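Local coordinates for protein epsin-2 (Saccharomyces cerevisiae, PDB 6ENR) that binds membranes enriched in phosphatidylinositol 3,5- and 4,5-bisphosphate and is required for endocytosis and actin localization, this chain being its ENTH domain, at residues A[19-23]-A[51-55]; A[42-47]-A[82-88]. All blocks are in the same frame, centred on the assembly; numbering follows the deposited sequence.

Contact 1 (A[19-23]-A[51-55]); sequences TQVLV and DFFEI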
# COMPACT_ATOMS: atom_id res chain seq x y z
N THR A 19 -9.19 13.79 -1.90
CA THR A 19 -8.65 12.46 -1.54
C THR A 19 -8.32 11.62 -2.80
O THR A 19 -7.28 10.99 -2.86
CB THR A 19 -9.60 11.71 -0.59
OG1 THR A 19 -9.68 12.46 0.66
CG2 THR A 19 -9.06 10.27 -0.26
N GLN A 20 -9.18 11.70 -3.81
CA GLN A 20 -8.93 11.09 -5.13
C GLN A 20 -7.66 11.52 -5.74
O GLN A 20 -6.95 10.69 -6.26
CB GLN A 20 -10.05 11.42 -6.13
CG GLN A 20 -10.26 10.36 -7.19
CD GLN A 20 -11.75 10.19 -7.55
OE1 GLN A 20 -12.21 10.66 -8.59
NE2 GLN A 20 -12.51 9.52 -6.65
N VAL A 21 -7.37 12.81 -5.69
CA VAL A 21 -6.10 13.35 -6.23
C VAL A 21 -4.88 12.96 -5.37
O VAL A 21 -3.78 12.70 -5.87
CB VAL A 21 -6.15 14.91 -6.31
CG1 VAL A 21 -4.80 15.47 -6.69
CG2 VAL A 21 -7.21 15.39 -7.27
N LEU A 22 -5.06 12.97 -4.06
CA LEU A 22 -4.00 12.61 -3.18
C LEU A 22 -3.56 11.14 -3.36
O LEU A 22 -2.31 10.86 -3.33
CB LEU A 22 -4.43 12.76 -1.74
CG LEU A 22 -3.49 12.48 -0.63
CD1 LEU A 22 -2.21 13.28 -0.69
CD2 LEU A 22 -4.24 12.79 0.70
N VAL A 23 -4.55 10.25 -3.40
CA VAL A 23 -4.28 8.78 -3.51
C VAL A 23 -3.75 8.45 -4.91
O VAL A 23 -2.84 7.63 -5.05
CB VAL A 23 -5.42 7.82 -3.04
CG1 VAL A 23 -6.59 7.75 -4.00
CG2 VAL A 23 -4.92 6.38 -2.87
N ASP A 51 -13.65 8.87 2.84
CA ASP A 51 -12.24 8.89 2.35
C ASP A 51 -11.64 7.51 2.27
O ASP A 51 -10.88 7.19 1.29
CB ASP A 51 -11.38 9.76 3.26
CG ASP A 51 -11.61 11.26 3.02
OD1 ASP A 51 -11.91 11.71 1.88
OD2 ASP A 51 -11.39 12.02 3.98
N PHE A 52 -11.88 6.74 3.29
CA PHE A 52 -11.43 5.31 3.32
C PHE A 52 -11.86 4.59 2.07
O PHE A 52 -11.07 3.90 1.38
CB PHE A 52 -11.93 4.62 4.56
CG PHE A 52 -11.57 3.13 4.62
CD1 PHE A 52 -10.38 2.70 5.21
CD2 PHE A 52 -12.43 2.15 4.15
CE1 PHE A 52 -10.02 1.35 5.26
CE2 PHE A 52 -12.07 0.78 4.23
CZ PHE A 52 -10.86 0.40 4.77
N PHE A 53 -13.13 4.71 1.72
CA PHE A 53 -13.63 4.08 0.50
C PHE A 53 -12.82 4.49 -0.73
O PHE A 53 -12.46 3.66 -1.62
CB PHE A 53 -15.11 4.44 0.26
CG PHE A 53 -15.62 3.97 -1.10
CD1 PHE A 53 -16.03 2.67 -1.27
CD2 PHE A 53 -15.50 4.81 -2.21
CE1 PHE A 53 -16.53 2.26 -2.52
CE2 PHE A 53 -15.93 4.38 -3.48
CZ PHE A 53 -16.41 3.10 -3.62
N GLU A 54 -12.57 5.77 -0.83
CA GLU A 54 -11.83 6.27 -1.96
C GLU A 54 -10.38 5.80 -2.00
O GLU A 54 -9.88 5.36 -3.07
CB GLU A 54 -11.88 7.81 -2.10
CG GLU A 54 -11.10 8.22 -3.35
CD GLU A 54 -11.60 7.48 -4.61
OE1 GLU A 54 -12.86 7.48 -4.75
OE2 GLU A 54 -10.76 6.87 -5.40
N ILE A 55 -9.74 5.84 -0.86
CA ILE A 55 -8.36 5.46 -0.77
C ILE A 55 -8.18 3.99 -1.17
O ILE A 55 -7.34 3.67 -2.03
CB ILE A 55 -7.80 5.72 0.64
CG1 ILE A 55 -7.74 7.25 0.89
CG2 ILE A 55 -6.40 5.17 0.75
CD1 ILE A 55 -7.57 7.60 2.32
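Thr-19 opens the contact with a hydrogen bond from its OG1 to OD1 of Asp-51, 2.7 Å long. The hydroxyl comes from above the carboxylate, 69° out of its plane, and it is hydrogen-bonded to NH1 of Arg-45 as well, which leaves its proton for Asp-51. The methyl of the same residue takes the opposite role: with CG2 anti to the backbone N (chi1 -65° for OG1), it is pressed against the side of Ile-55, CG2 to CG1 measuring 3.5 Å, tighter than usual for two carbons, and the two side chains cross at about a right angle. The two branches of Thr-19 thus split the work, the hydroxyl polar and the methyl apolar.

Gln-20 reaches across at the more open margin. Its chain bends at chi2, and NE2 comes to 2.8 Å from OE1 of Glu-54, with amide and carboxylate planes 63° apart. Val-23 closes the segment on the buried side, its CG2 lying 3.7 Å from the backbone O of Ile-55 and 4.1 Å from CG2 of the same residue.

The two helix segments run at 37° to one another with their axes 9.5 Å apart, and Thr-19 and Val-23 both face the partner. This is helix-helix packing within the all-helical ENTH domain: segment 19-23 of helix 19-26 packs on helix 49-63, while helix 36-45 meets both, Leu-22 packing on Thr-38 and Asp-41, and Arg-45 touching Asp-51.

Contact 2 (A[42-47]-A[82-88]); sequences LAQRSY and YLVRFGS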
# COMPACT_ATOMS: atom_id res chain seq x y z
N LEU A 42 -3.04 10.72 4.07
CA LEU A 42 -3.80 9.47 3.82
C LEU A 42 -4.20 8.79 5.08
O LEU A 42 -5.37 8.46 5.27
CB LEU A 42 -3.10 8.52 2.89
CG LEU A 42 -3.01 9.10 1.46
CD1 LEU A 42 -1.92 8.37 0.74
CD2 LEU A 42 -4.29 8.94 0.64
N ALA A 43 -3.24 8.64 5.97
CA ALA A 43 -3.52 7.98 7.19
C ALA A 43 -4.54 8.69 7.98
O ALA A 43 -5.53 8.05 8.42
CB ALA A 43 -2.24 7.77 8.02
N GLN A 44 -4.43 10.01 8.07
CA GLN A 44 -5.47 10.75 8.77
C GLN A 44 -6.86 10.64 8.16
O GLN A 44 -7.90 10.50 8.86
CB GLN A 44 -5.11 12.20 8.87
CG GLN A 44 -3.95 12.50 9.80
CD GLN A 44 -3.74 11.58 11.01
OE1 GLN A 44 -4.62 11.42 11.92
NE2 GLN A 44 -2.52 10.99 11.08
N ARG A 45 -6.88 10.69 6.87
CA ARG A 45 -8.15 10.61 6.13
C ARG A 45 -8.80 9.25 6.20
O ARG A 45 -10.05 9.12 6.06
CB ARG A 45 -7.91 11.03 4.71
CG ARG A 45 -7.50 12.48 4.57
CD ARG A 45 -7.48 12.87 3.14
NE ARG A 45 -6.69 14.03 2.81
CZ ARG A 45 -6.94 14.87 1.77
NH1 ARG A 45 -7.97 14.68 0.95
NH2 ARG A 45 -6.10 15.88 1.55
N SER A 46 -7.99 8.21 6.42
CA SER A 46 -8.48 6.85 6.49
C SER A 46 -9.46 6.63 7.64
O SER A 46 -10.23 5.68 7.60
CB SER A 46 -7.29 5.87 6.60
OG SER A 46 -6.68 5.94 7.88
N TYR A 47 -9.48 7.54 8.63
CA TYR A 47 -10.44 7.52 9.73
C TYR A 47 -11.86 8.00 9.37
O TYR A 47 -12.81 7.78 10.13
CB TYR A 47 -9.91 8.34 10.88
CG TYR A 47 -8.73 7.66 11.52
CD1 TYR A 47 -8.90 6.71 12.54
CD2 TYR A 47 -7.42 7.92 11.08
CE1 TYR A 47 -7.81 6.03 13.09
CE2 TYR A 47 -6.32 7.28 11.68
CZ TYR A 47 -6.52 6.33 12.64
OH TYR A 47 -5.38 5.74 13.17
N TYR A 82 2.15 1.79 5.28
CA TYR A 82 2.00 2.93 6.18
C TYR A 82 0.62 2.90 6.85
O TYR A 82 0.51 3.02 8.05
CB TYR A 82 2.21 4.26 5.43
CG TYR A 82 2.37 5.44 6.33
CD1 TYR A 82 3.64 5.81 6.80
CD2 TYR A 82 1.29 6.19 6.71
CE1 TYR A 82 3.81 6.92 7.65
CE2 TYR A 82 1.43 7.25 7.58
CZ TYR A 82 2.73 7.59 8.04
OH TYR A 82 2.84 8.61 8.88
N LEU A 83 -0.44 2.67 6.07
CA LEU A 83 -1.78 2.66 6.63
C LEU A 83 -1.99 1.59 7.70
O LEU A 83 -2.73 1.79 8.68
CB LEU A 83 -2.80 2.53 5.51
CG LEU A 83 -2.96 3.69 4.56
CD1 LEU A 83 -3.98 3.32 3.51
CD2 LEU A 83 -3.29 5.00 5.24
N VAL A 84 -1.46 0.41 7.50
CA VAL A 84 -1.67 -0.63 8.51
C VAL A 84 -1.08 -0.31 9.88
O VAL A 84 -1.58 -0.79 10.90
CB VAL A 84 -1.22 -2.01 8.04
CG1 VAL A 84 -1.98 -2.45 6.80
CG2 VAL A 84 0.25 -2.13 7.96
N ARG A 85 -0.08 0.56 9.90
CA ARG A 85 0.46 1.09 11.20
C ARG A 85 -0.13 2.36 11.68
O ARG A 85 -0.47 2.48 12.88
CB ARG A 85 1.95 1.32 11.02
CG ARG A 85 2.69 0.17 10.49
CD ARG A 85 4.07 0.62 10.01
NE ARG A 85 5.02 -0.48 10.02
CZ ARG A 85 5.09 -1.45 9.14
NH1 ARG A 85 4.27 -1.49 8.10
NH2 ARG A 85 6.00 -2.42 9.29
N PHE A 86 -0.38 3.32 10.77
CA PHE A 86 -0.81 4.67 11.15
C PHE A 86 -2.24 5.07 10.81
O PHE A 86 -2.72 6.08 11.34
CB PHE A 86 0.13 5.68 10.54
CG PHE A 86 1.54 5.48 11.02
CD1 PHE A 86 1.87 5.78 12.33
CD2 PHE A 86 2.46 4.88 10.21
CE1 PHE A 86 3.14 5.46 12.80
CE2 PHE A 86 3.72 4.60 10.65
CZ PHE A 86 4.06 4.90 11.94
N GLY A 87 -2.89 4.27 9.99
CA GLY A 87 -4.24 4.56 9.63
C GLY A 87 -5.27 3.83 10.46
O GLY A 87 -4.98 3.15 11.46
N SER A 88 -6.50 3.98 10.02
CA SER A 88 -7.64 3.32 10.63
C SER A 88 -7.46 1.79 10.73
O SER A 88 -6.93 1.11 9.83
CB SER A 88 -8.86 3.61 9.68
OG SER A 88 -9.96 2.92 10.10
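Ser-46 and Ser-88 make the central polar link: the backbone N of Ser-88 donates to OG of Ser-46 over 2.9 Å, at a nearly straight 169°. The ring of Tyr-47 lies over this junction, with the N of Ser-88 3.5 Å above one face and offset toward the rim. Its OH reaches the end of the helix, 3.2 Å from O of Phe-86, a possible hydrogen bond, and 3.1 Å from O of Gly-87, which also accepts from NH1 of Arg-143.

Beside the polar group, Ala-43 fits its CB against the edge of the Tyr-82 ring, 3.7 Å from CE2 and near the ring plane. CD2 of Leu-83 meets CA of Ala-43 at 3.6 Å and extends the apolar patch to Leu-42.

The next shell fixes these groups. Ser-46 holds OG between its backbone N and carbonyl carbon (chi1 73°), where it also donates to O of Ala-43 in its own turn, a very short bond. Replacing it with an alanine would probably leave the N of Ser-88 without this acceptor and the O of Ala-43 without its hydroxyl donor. Gly-87 passes close by, its CA 3.3 Å from the Ser-46 OG, and a CB there would clash with that oxygen. Tyr-82 is held at its far end by Asp-40, and Phe-86 CD2 sits over the centre of its ring.

Ser-88 is an N-cap whose OG accepts from N of Asn-90. Its own N, bonded to Ser-46, ties segment 42-47 to the turn between helices 70-86 and 89-97, interhelical packing within the all-helical ENTH fold.

How the contacts relate
Contacts 1 and 2 have centres 11 Å apart and touch directly. Their segments alternate along the chain, in the order 19-23, 42-47, 51-55, 82-88, so helix 36-45 of contact 2 falls between the two helices of contact 1. Arg-45 is the main bridge: its NH1 lies 2.8 Å from OG1 of Thr-19, a probable hydrogen bond, and its O packs against CB of Asp-51. Further inside, Ile-55 of contact 1 touches both Leu-42 and Leu-83 of contact 2. The two contacts thereby connect helices 19-26, 36-45, 49-63 and 70-86 within the one ENTH domain, linking residues far apart in sequence.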